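Local coordinates for SusD-like carbohydrate binding protein (Bacteroides vulgatus, PDB 3LEW) that probably binds carbohydrate at the outer membrane, as a SusD-family protein thought to help nutrient uptake, at residues 57-67 against 283-292; 354-362 against 387-395. All blocks are in the same frame, centred on the assembly; numbering follows the deposited sequence. Where two conformers were deposited one is given.

From the N terminus, the chain first lays down 57-67, runs through more than two hundred mostly helical and loop residues, and returns with 283-292 to close contact 1, an antiparallel two-stranded ribbon. Only after that does contact 2 open: helix 346-359 ends in 354-362, helix 365-376 intervenes, and 387-395 comes back antiparallel, closing a short excursion. The two closures therefore follow in series, neither enclosing nor crossing the other. Contact 1 joins an early part of the chain to the approach to strand 306-309; contact 2 holds neighbouring helices of the later part together. Their centres lie about 29 Å apart, with nearest atoms about 7 Å apart.

Contact 1. Residues 57-67 against 283-292; sequences SDVVLNSKYGF and YYSFNVDPYF
Val60 and Asn287 form the hydrogen-bonded antiparallel pair of a two-stranded ribbon: Val60 N donates a hydrogen bond to Asn287 O at 2.9 Å, and Asn287 N donates one back to Val60 O. Asp289 N to Asp58 O and Asn62 N to Ser285 O extend the ladder.

Just past the strand, Asn62 ties its turn to the facing segment: ND2 reaches Tyr283 O at 3.0 Å, nearly along the C=O axis, while OD1 accepts from Lys64 N in an Asx turn. With CG between backbone N and carbonyl carbon (chi1 72°), ND2 meets Tyr283 O in the amide plane, while Lys64 N reaches OD1 from above it. A leucine here would probably leave Tyr283 O without this donor and set the turn free to shift.

Apolar contacts centre on Phe286. Leu61 CD2 sits over the Phe286 face, a CH-pi contact 4.3 Å from the ring centroid; Val59 CG1 touches Phe286 CD2; the Phe286 edge meets the Phe67 face, offset edge-to-face.

A water bridges Asp58 OD1 and Asp289 OD2, 5.0 Å apart, and may ease their repulsion; Asp58 also pairs with Arg399. Strand 321-326 packs against Val60, Asn62 and Val288; helix 271-274 meets Tyr283, Ser285 and Phe286.

Contact 2. Residues 354-362 against 387-395; sequences AEAKAHLND and QQDLLETIW
An antiparallel helix pair in the helical part of this SusD-family protein, a family placed in the TPR clan, is formed here by the end of helix 346-359 and the start of helix 387-401. Their short axes run at 169° to one another and approach to 9.6 Å.

Small residues on the first helix admit branched ones from the second. The methyl of Ala358 is met by Leu391 CD2 at 3.7 Å and by Leu390 CD2 at 3.8 Å, with Ile394 CD1 a little farther off. Ile394 also lays CD1 beside Ala354 CB and its carbonyl, and CG2 against Glu355 CB. Alanine suits these positions because its single carbon leaves the larger chains room to lie against the helix.

Leu391 spreads its two methyls across the imidazole of His359. Leu391 CD1 lies over the face of His359, 3.9 Å from its centroid, and Leu391 CD2 is 3.5 Å from His359 NE2. Trp219 stacks with the same imidazole, so a flat side chain fits well here.

Polar ties lie toward both ends of the interface. Near the C-terminal end of helix 346-359, Gln387 has CG anti to its backbone N (chi1 178°) and an extended chain, which carries NE2 to Ala358 O at 3.1 Å. That carbonyl also accepts from Asn361 N, the two donors arriving from opposite faces of its plane; the second bond belongs to the Schellman motif that ends the helix.

Toward the other end, Glu355 stretches an extended chain across Trp395. Glu355 OE1 forms a salt bridge with Arg414, a charge that probably helps keep the carboxylate ionised. Trp395 NE1 gives a nearly straight bond (173°) to Glu355 OE2, which lies in the indole plane 3.0 Å away and is approached from above the carboxylate plane.

Contact 1. Residues 57-67 against 283-292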
loop_
_atom_site.group_PDB
_atom_site.type_symbol
_atom_site.label_atom_id
_atom_site.label_comp_id
_atom_site.label_asym_id
_atom_site.label_seq_id
_atom_site.Cartn_x
_atom_site.Cartn_y
_atom_site.Cartn_z
ATOM N N SER A 57 4.897 2.304 -12.539
ATOM C CA SER A 57 4.962 2.113 -13.973
ATOM C C SER A 57 3.623 1.869 -14.597
ATOM O O SER A 57 3.548 1.839 -15.828
ATOM C CB SER A 57 5.882 0.911 -14.286
ATOM O OG SER A 57 7.221 1.186 -13.841
ATOM N N ASP A 58 2.600 1.593 -13.785
ATOM C CA ASP A 58 1.358 1.010 -14.333
ATOM C C ASP A 58 0.111 1.880 -14.307
ATOM O O ASP A 58 -1.003 1.436 -14.757
ATOM C CB ASP A 58 1.078 -0.308 -13.635
ATOM C CG ASP A 58 2.258 -1.259 -13.730
ATOM O OD1 ASP A 58 2.809 -1.329 -14.855
ATOM O OD2 ASP A 58 2.656 -1.832 -12.676
ATOM N N VAL A 59 0.263 3.094 -13.808
ATOM C CA VAL A 59 -0.868 4.009 -13.592
ATOM C C VAL A 59 -0.590 5.312 -14.319
ATOM O O VAL A 59 0.520 5.839 -14.230
ATOM C CB VAL A 59 -1.084 4.254 -12.065
ATOM C CG1 VAL A 59 -2.115 5.376 -11.778
ATOM C CG2 VAL A 59 -1.485 2.925 -11.368
ATOM N N VAL A 60 -1.589 5.781 -15.070
ATOM C CA VAL A 60 -1.632 7.072 -15.731
ATOM C C VAL A 60 -2.682 7.949 -15.037
ATOM O O VAL A 60 -3.866 7.546 -15.004
ATOM C CB VAL A 60 -2.101 6.884 -17.216
ATOM C CG1 VAL A 60 -2.156 8.205 -17.960
ATOM C CG2 VAL A 60 -1.216 5.855 -17.977
ATOM N N LEU A 61 -2.295 9.121 -14.567
ATOM C CA LEU A 61 -3.216 10.073 -13.970
ATOM C C LEU A 61 -3.791 11.008 -15.045
ATOM O O LEU A 61 -3.073 11.499 -15.937
ATOM C CB LEU A 61 -2.541 10.866 -12.852
ATOM C CG LEU A 61 -2.659 10.321 -11.434
ATOM C CD1 LEU A 61 -4.067 10.445 -10.840
ATOM C CD2 LEU A 61 -2.152 8.825 -11.322
ATOM N N ASN A 62 -5.095 11.264 -14.954
ATOM C CA ASN A 62 -5.670 12.355 -15.720
ATOM C C ASN A 62 -5.344 13.700 -15.052
ATOM O O ASN A 62 -4.513 13.793 -14.131
ATOM C CB ASN A 62 -7.182 12.102 -16.077
ATOM C CG ASN A 62 -8.108 12.234 -14.888
ATOM O OD1 ASN A 62 -7.709 12.793 -13.862
ATOM N ND2 ASN A 62 -9.350 11.732 -15.016
ATOM N N SER A 63 -5.990 14.743 -15.527
ATOM C CA SER A 63 -5.772 16.134 -15.178
ATOM C C SER A 63 -6.615 16.608 -13.997
ATOM O O SER A 63 -6.606 17.804 -13.677
ATOM C CB SER A 63 -6.197 17.000 -16.379
ATOM O OG SER A 63 -7.615 17.034 -16.544
ATOM N N LYS A 64 -7.431 15.722 -13.439
ATOM C CA LYS A 64 -8.343 16.151 -12.407
ATOM C C LYS A 64 -7.604 16.380 -11.089
ATOM O O LYS A 64 -6.425 16.057 -10.900
ATOM C CB LYS A 64 -9.469 15.160 -12.221
ATOM C CG LYS A 64 -10.326 14.927 -13.428
ATOM C CD LYS A 64 -11.193 16.114 -13.742
ATOM C CE LYS A 64 -11.990 15.823 -14.975
ATOM N NZ LYS A 64 -12.792 16.969 -15.423
ATOM N N TYR A 65 -8.346 16.993 -10.167
ATOM C CA TYR A 65 -7.894 17.167 -8.793
ATOM C C TYR A 65 -7.372 15.872 -8.191
ATOM O O TYR A 65 -7.910 14.776 -8.421
ATOM C CB TYR A 65 -9.066 17.664 -7.967
ATOM C CG TYR A 65 -8.780 17.922 -6.519
ATOM C CD1 TYR A 65 -8.178 19.098 -6.130
ATOM C CD2 TYR A 65 -9.168 17.028 -5.543
ATOM C CE1 TYR A 65 -7.940 19.375 -4.765
ATOM C CE2 TYR A 65 -8.936 17.307 -4.202
ATOM C CZ TYR A 65 -8.354 18.477 -3.831
ATOM O OH TYR A 65 -8.125 18.743 -2.482
ATOM N N GLY A 66 -6.313 16.034 -7.384
ATOM C CA GLY A 66 -5.778 14.922 -6.619
ATOM C C GLY A 66 -4.330 14.569 -6.832
ATOM O O GLY A 66 -3.438 15.154 -6.148
ATOM N N PHE A 67 -4.072 13.575 -7.690
ATOM C CA PHE A 67 -2.763 12.920 -7.734
ATOM C C PHE A 67 -1.939 13.108 -8.987
ATOM O O PHE A 67 -0.934 12.396 -9.177
ATOM C CB PHE A 67 -2.969 11.439 -7.442
ATOM C CG PHE A 67 -3.331 11.182 -5.996
ATOM C CD1 PHE A 67 -4.671 11.212 -5.571
ATOM C CD2 PHE A 67 -2.342 10.891 -5.078
ATOM C CE1 PHE A 67 -5.002 10.975 -4.204
ATOM C CE2 PHE A 67 -2.685 10.626 -3.759
ATOM C CZ PHE A 67 -4.010 10.669 -3.332
ATOM N N TYR A 283 -13.546 12.164 -10.002
ATOM C CA TYR A 283 -12.253 12.453 -10.645
ATOM C C TYR A 283 -11.746 11.351 -11.591
ATOM O O TYR A 283 -11.009 11.644 -12.552
ATOM C CB TYR A 283 -11.166 12.765 -9.590
ATOM C CG TYR A 283 -11.613 13.762 -8.555
ATOM C CD1 TYR A 283 -11.974 15.056 -8.931
ATOM C CD2 TYR A 283 -11.735 13.405 -7.212
ATOM C CE1 TYR A 283 -12.426 15.965 -8.010
ATOM C CE2 TYR A 283 -12.168 14.298 -6.284
ATOM C CZ TYR A 283 -12.526 15.578 -6.672
ATOM O OH TYR A 283 -13.004 16.476 -5.731
ATOM N N TYR A 284 -12.190 10.118 -11.363
ATOM C CA TYR A 284 -11.902 8.979 -12.259
ATOM C C TYR A 284 -10.466 9.047 -12.803
ATOM O O TYR A 284 -10.241 8.943 -14.010
ATOM C CB TYR A 284 -12.934 8.909 -13.409
ATOM C CG TYR A 284 -13.406 10.223 -13.926
ATOM C CD1 TYR A 284 -14.463 10.885 -13.326
ATOM C CD2 TYR A 284 -12.799 10.823 -15.040
ATOM C CE1 TYR A 284 -14.903 12.130 -13.784
ATOM C CE2 TYR A 284 -13.229 12.062 -15.497
ATOM C CZ TYR A 284 -14.278 12.699 -14.883
ATOM O OH TYR A 284 -14.756 13.918 -15.382
ATOM N N SER A 285 -9.502 9.209 -11.910
ATOM C CA SER A 285 -8.171 9.700 -12.324
ATOM C C SER A 285 -7.078 8.636 -12.404
ATOM O O SER A 285 -6.103 8.831 -13.139
ATOM C CB SER A 285 -7.717 10.811 -11.390
ATOM O OG SER A 285 -7.731 10.366 -10.028
ATOM N N PHE A 286 -7.250 7.546 -11.661
ATOM C CA PHE A 286 -6.274 6.414 -11.639
ATOM C C PHE A 286 -6.505 5.484 -12.815
ATOM O O PHE A 286 -7.109 4.426 -12.691
ATOM C CB PHE A 286 -6.306 5.687 -10.287
ATOM C CG PHE A 286 -5.427 6.321 -9.251
ATOM C CD1 PHE A 286 -5.678 7.604 -8.798
ATOM C CD2 PHE A 286 -4.311 5.681 -8.784
ATOM C CE1 PHE A 286 -4.839 8.247 -7.847
ATOM C CE2 PHE A 286 -3.477 6.320 -7.846
ATOM C CZ PHE A 286 -3.750 7.583 -7.394
ATOM N N ASN A 287 -6.035 5.916 -13.988
ATOM C CA ASN A 287 -6.246 5.152 -15.183
ATOM C C ASN A 287 -5.043 4.244 -15.405
ATOM O O ASN A 287 -4.034 4.310 -14.666
ATOM C CB ASN A 287 -6.536 6.087 -16.315
ATOM C CG ASN A 287 -7.851 6.823 -16.100
ATOM O OD1 ASN A 287 -8.912 6.221 -16.227
ATOM N ND2 ASN A 287 -7.779 8.111 -15.735
ATOM N N VAL A 288 -5.160 3.412 -16.411
ATOM C CA VAL A 288 -4.218 2.310 -16.575
ATOM C C VAL A 288 -3.232 2.624 -17.714
ATOM O O VAL A 288 -3.627 3.119 -18.761
ATOM C CB VAL A 288 -4.970 1.004 -16.855
ATOM C CG1 VAL A 288 -3.982 -0.172 -16.976
ATOM C CG2 VAL A 288 -6.034 0.745 -15.799
ATOM N N ASP A 289 -1.957 2.310 -17.529
ATOM C CA ASP A 289 -1.038 2.252 -18.702
ATOM C C ASP A 289 -1.590 1.227 -19.693
ATOM O O ASP A 289 -1.696 0.038 -19.378
ATOM C CB ASP A 289 0.348 1.808 -18.245
ATOM C CG ASP A 289 1.374 1.750 -19.369
ATOM O OD1 ASP A 289 1.039 2.070 -20.542
ATOM O OD2 ASP A 289 2.531 1.366 -19.063
ATOM N N PRO A 290 -1.860 1.649 -20.956
ATOM C CA PRO A 290 -2.417 0.664 -21.853
ATOM C C PRO A 290 -1.500 -0.543 -22.026
ATOM O O PRO A 290 -1.969 -1.637 -22.241
ATOM C CB PRO A 290 -2.569 1.432 -23.150
ATOM C CG PRO A 290 -2.895 2.855 -22.679
ATOM C CD PRO A 290 -2.013 3.028 -21.459
ATOM N N TYR A 291 -0.191 -0.335 -21.942
ATOM C CA TYR A 291 0.759 -1.452 -22.011
ATOM C C TYR A 291 0.675 -2.452 -20.842
ATOM O O TYR A 291 1.124 -3.592 -20.992
ATOM C CB TYR A 291 2.196 -0.947 -22.133
ATOM C CG TYR A 291 2.482 -0.194 -23.425
ATOM C CD1 TYR A 291 2.327 -0.809 -24.669
ATOM C CD2 TYR A 291 2.868 1.159 -23.397
ATOM C CE1 TYR A 291 2.613 -0.110 -25.868
ATOM C CE2 TYR A 291 3.146 1.863 -24.595
ATOM C CZ TYR A 291 2.999 1.237 -25.809
ATOM O OH TYR A 291 3.258 1.948 -26.981
ATOM N N PHE A 292 0.114 -2.043 -19.704
ATOM C CA PHE A 292 -0.090 -2.954 -18.573
ATOM C C PHE A 292 -1.009 -4.129 -18.925
ATOM O O PHE A 292 -0.814 -5.225 -18.440
ATOM C CB PHE A 292 -0.642 -2.158 -17.403
ATOM C CG PHE A 292 -1.006 -2.976 -16.190
ATOM C CD1 PHE A 292 -0.023 -3.478 -15.378
ATOM C CD2 PHE A 292 -2.337 -3.223 -15.881
ATOM C CE1 PHE A 292 -0.338 -4.155 -14.227
ATOM C CE2 PHE A 292 -2.666 -3.929 -14.736
ATOM C CZ PHE A 292 -1.652 -4.415 -13.933
HETATM O O HOH W 1 3.183 -0.761 -17.521
HETATM O O HOH W 2 -6.384 12.683 -9.174
#

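Contact 2. Residues 354-362 against 387-395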
loop_
_atom_site.group_PDB
_atom_site.type_symbol
_atom_site.label_atom_id
_atom_site.label_comp_id
_atom_site.label_asym_id
_atom_site.label_seq_id
_atom_site.Cartn_x
_atom_site.Cartn_y
_atom_site.Cartn_z
ATOM N N ALA A 354 6.281 -16.869 -2.121
ATOM C CA ALA A 354 7.038 -17.150 -3.349
ATOM C C ALA A 354 8.352 -16.399 -3.432
ATOM O O ALA A 354 9.393 -16.978 -3.714
ATOM C CB ALA A 354 6.196 -16.894 -4.621
ATOM N N GLU A 355 8.330 -15.108 -3.157
ATOM C CA GLU A 355 9.540 -14.299 -3.269
ATOM C C GLU A 355 10.617 -14.660 -2.222
ATOM O O GLU A 355 11.806 -14.760 -2.543
ATOM C CB GLU A 355 9.178 -12.799 -3.193
ATOM C CG GLU A 355 10.380 -11.930 -3.461
ATOM C CD GLU A 355 10.074 -10.424 -3.560
ATOM O OE1 GLU A 355 8.890 -10.038 -3.749
ATOM O OE2 GLU A 355 11.084 -9.641 -3.507
ATOM N N ALA A 356 10.195 -14.864 -0.967
ATOM C CA ALA A 356 11.125 -15.269 0.066
ATOM C C ALA A 356 11.767 -16.605 -0.327
ATOM O O ALA A 356 12.985 -16.780 -0.251
ATOM C CB ALA A 356 10.399 -15.397 1.394
ATOM N N LYS A 357 10.943 -17.532 -0.790
ATOM C CA LYS A 357 11.475 -18.822 -1.224
ATOM C C LYS A 357 12.473 -18.719 -2.433
ATOM O O LYS A 357 13.456 -19.464 -2.495
ATOM C CB LYS A 357 10.332 -19.807 -1.492
ATOM C CG LYS A 357 9.702 -20.307 -0.195
ATOM C CD LYS A 357 8.425 -21.086 -0.427
ATOM C CE LYS A 357 7.937 -21.704 0.904
ATOM N NZ LYS A 357 6.554 -22.327 0.724
ATOM N N ALA A 358 12.213 -17.813 -3.362
ATOM C CA ALA A 358 13.109 -17.577 -4.521
ATOM C C ALA A 358 14.482 -17.121 -4.026
ATOM O O ALA A 358 15.492 -17.648 -4.450
ATOM C CB ALA A 358 12.511 -16.554 -5.494
ATOM N N HIS A 359 14.503 -16.217 -3.056
ATOM C CA HIS A 359 15.763 -15.776 -2.437
ATOM C C HIS A 359 16.487 -16.867 -1.685
ATOM O O HIS A 359 17.712 -16.858 -1.617
ATOM C CB HIS A 359 15.548 -14.570 -1.508
ATOM C CG HIS A 359 15.435 -13.277 -2.246
ATOM N ND1 HIS A 359 16.534 -12.673 -2.825
ATOM C CD2 HIS A 359 14.372 -12.512 -2.558
ATOM C CE1 HIS A 359 16.146 -11.565 -3.427
ATOM N NE2 HIS A 359 14.843 -11.448 -3.298
ATOM N N LEU A 360 15.735 -17.808 -1.116
ATOM C CA LEU A 360 16.293 -18.939 -0.391
ATOM C C LEU A 360 16.639 -20.144 -1.286
ATOM O O LEU A 360 17.118 -21.168 -0.803
ATOM C CB LEU A 360 15.292 -19.388 0.674
ATOM C CG LEU A 360 15.066 -18.406 1.832
ATOM C CD1 LEU A 360 13.919 -18.890 2.710
ATOM C CD2 LEU A 360 16.331 -18.279 2.666
ATOM N N ASN A 361 16.358 -20.021 -2.584
ATOM C CA ASN A 361 16.484 -21.128 -3.527
ATOM C C ASN A 361 15.688 -22.372 -3.185
ATOM O O ASN A 361 16.107 -23.501 -3.441
ATOM C CB ASN A 361 17.938 -21.408 -3.815
ATOM C CG ASN A 361 18.358 -20.709 -5.062
ATOM O OD1 ASN A 361 18.905 -19.606 -5.005
ATOM N ND2 ASN A 361 18.016 -21.303 -6.219
ATOM N N ASP A 362 14.524 -22.114 -2.611
ATOM C CA ASP A 362 13.543 -23.154 -2.249
ATOM C C ASP A 362 12.647 -23.411 -3.476
ATOM O O ASP A 362 11.914 -22.518 -3.910
ATOM C CB ASP A 362 12.742 -22.673 -1.049
ATOM C CG ASP A 362 11.701 -23.679 -0.570
ATOM O OD1 ASP A 362 11.293 -24.552 -1.361
ATOM O OD2 ASP A 362 11.229 -23.530 0.581
ATOM N N GLN A 387 17.253 -17.784 -10.569
ATOM C CA GLN A 387 16.743 -17.084 -9.390
ATOM C C GLN A 387 16.365 -15.654 -9.809
ATOM O O GLN A 387 15.270 -15.186 -9.462
ATOM C CB GLN A 387 17.781 -17.089 -8.254
ATOM C CG GLN A 387 17.343 -16.337 -7.001
ATOM C CD GLN A 387 18.486 -16.087 -6.002
ATOM O OE1 GLN A 387 19.428 -15.355 -6.299
ATOM N NE2 GLN A 387 18.408 -16.704 -4.832
ATOM N N GLN A 388 17.226 -14.978 -10.581
ATOM C CA GLN A 388 16.920 -13.596 -10.975
ATOM C C GLN A 388 15.656 -13.497 -11.855
ATOM O O GLN A 388 14.842 -12.601 -11.641
ATOM C CB GLN A 388 18.098 -12.914 -11.684
ATOM C CG GLN A 388 17.899 -11.398 -11.933
ATOM C CD GLN A 388 17.628 -10.556 -10.654
ATOM O OE1 GLN A 388 18.112 -10.870 -9.541
ATOM N NE2 GLN A 388 16.828 -9.475 -10.815
ATOM N N ASP A 389 15.508 -14.392 -12.834
ATOM C CA ASP A 389 14.325 -14.379 -13.714
ATOM C C ASP A 389 13.051 -14.781 -12.954
ATOM O O ASP A 389 11.977 -14.270 -13.256
ATOM C CB ASP A 389 14.494 -15.299 -14.931
ATOM C CG ASP A 389 15.442 -14.719 -15.992
ATOM O OD1 ASP A 389 15.753 -13.501 -15.939
ATOM O OD2 ASP A 389 15.862 -15.508 -16.864
ATOM N N LEU A 390 13.179 -15.680 -11.985
ATOM C CA LEU A 390 12.039 -16.054 -11.118
ATOM C C LEU A 390 11.624 -14.870 -10.287
ATOM O O LEU A 390 10.437 -14.542 -10.233
ATOM C CB LEU A 390 12.381 -17.228 -10.202
ATOM C CG LEU A 390 11.218 -17.670 -9.296
ATOM C CD1 LEU A 390 9.942 -18.039 -10.097
ATOM C CD2 LEU A 390 11.731 -18.831 -8.404
ATOM N N LEU A 391 12.583 -14.181 -9.665
ATOM C CA LEU A 391 12.257 -12.937 -8.970
ATOM C C LEU A 391 11.553 -11.929 -9.863
ATOM O O LEU A 391 10.539 -11.341 -9.466
ATOM C CB LEU A 391 13.501 -12.321 -8.329
ATOM C CG LEU A 391 14.056 -13.050 -7.141
ATOM C CD1 LEU A 391 15.459 -12.490 -6.788
ATOM C CD2 LEU A 391 13.080 -12.943 -5.962
ATOM N N GLU A 392 12.040 -11.717 -11.088
ATOM C CA GLU A 392 11.376 -10.740 -11.951
ATOM C C GLU A 392 9.952 -11.175 -12.321
ATOM O O GLU A 392 9.074 -10.332 -12.452
ATOM C CB GLU A 392 12.219 -10.417 -13.182
ATOM C CG GLU A 392 13.447 -9.625 -12.793
ATOM C CD GLU A 392 14.422 -9.401 -13.923
ATOM O OE1 GLU A 392 13.994 -9.406 -15.108
ATOM O OE2 GLU A 392 15.622 -9.210 -13.603
ATOM N N THR A 393 9.737 -12.462 -12.456
ATOM C CA THR A 393 8.409 -13.020 -12.771
ATOM C C THR A 393 7.447 -12.826 -11.589
ATOM O O THR A 393 6.267 -12.491 -11.768
ATOM C CB THR A 393 8.527 -14.513 -13.193
ATOM O OG1 THR A 393 9.427 -14.600 -14.313
ATOM C CG2 THR A 393 7.183 -15.069 -13.605
ATOM N N ILE A 394 7.979 -12.993 -10.389
ATOM C CA ILE A 394 7.224 -12.721 -9.155
ATOM C C ILE A 394 6.878 -11.227 -9.030
ATOM O O ILE A 394 5.738 -10.857 -8.761
ATOM C CB ILE A 394 7.947 -13.274 -7.909
ATOM C CG1 ILE A 394 8.041 -14.783 -8.011
ATOM C CG2 ILE A 394 7.192 -12.830 -6.600
ATOM C CD1 ILE A 394 8.897 -15.423 -6.945
ATOM N N TRP A 395 7.855 -10.371 -9.259
ATOM C CA TRP A 395 7.633 -8.918 -9.230
ATOM C C TRP A 395 6.569 -8.486 -10.265
ATOM O O TRP A 395 5.777 -7.560 -9.992
ATOM C CB TRP A 395 8.933 -8.176 -9.472
ATOM C CG TRP A 395 9.981 -8.396 -8.390
ATOM C CD1 TRP A 395 9.768 -8.776 -7.088
ATOM C CD2 TRP A 395 11.377 -8.180 -8.520
ATOM N NE1 TRP A 395 10.971 -8.829 -6.417
ATOM C CE2 TRP A 395 11.971 -8.496 -7.281
ATOM C CE3 TRP A 395 12.204 -7.811 -9.590
ATOM C CZ2 TRP A 395 13.357 -8.391 -7.063
ATOM C CZ3 TRP A 395 13.587 -7.732 -9.374
ATOM C CH2 TRP A 395 14.136 -8.009 -8.118
#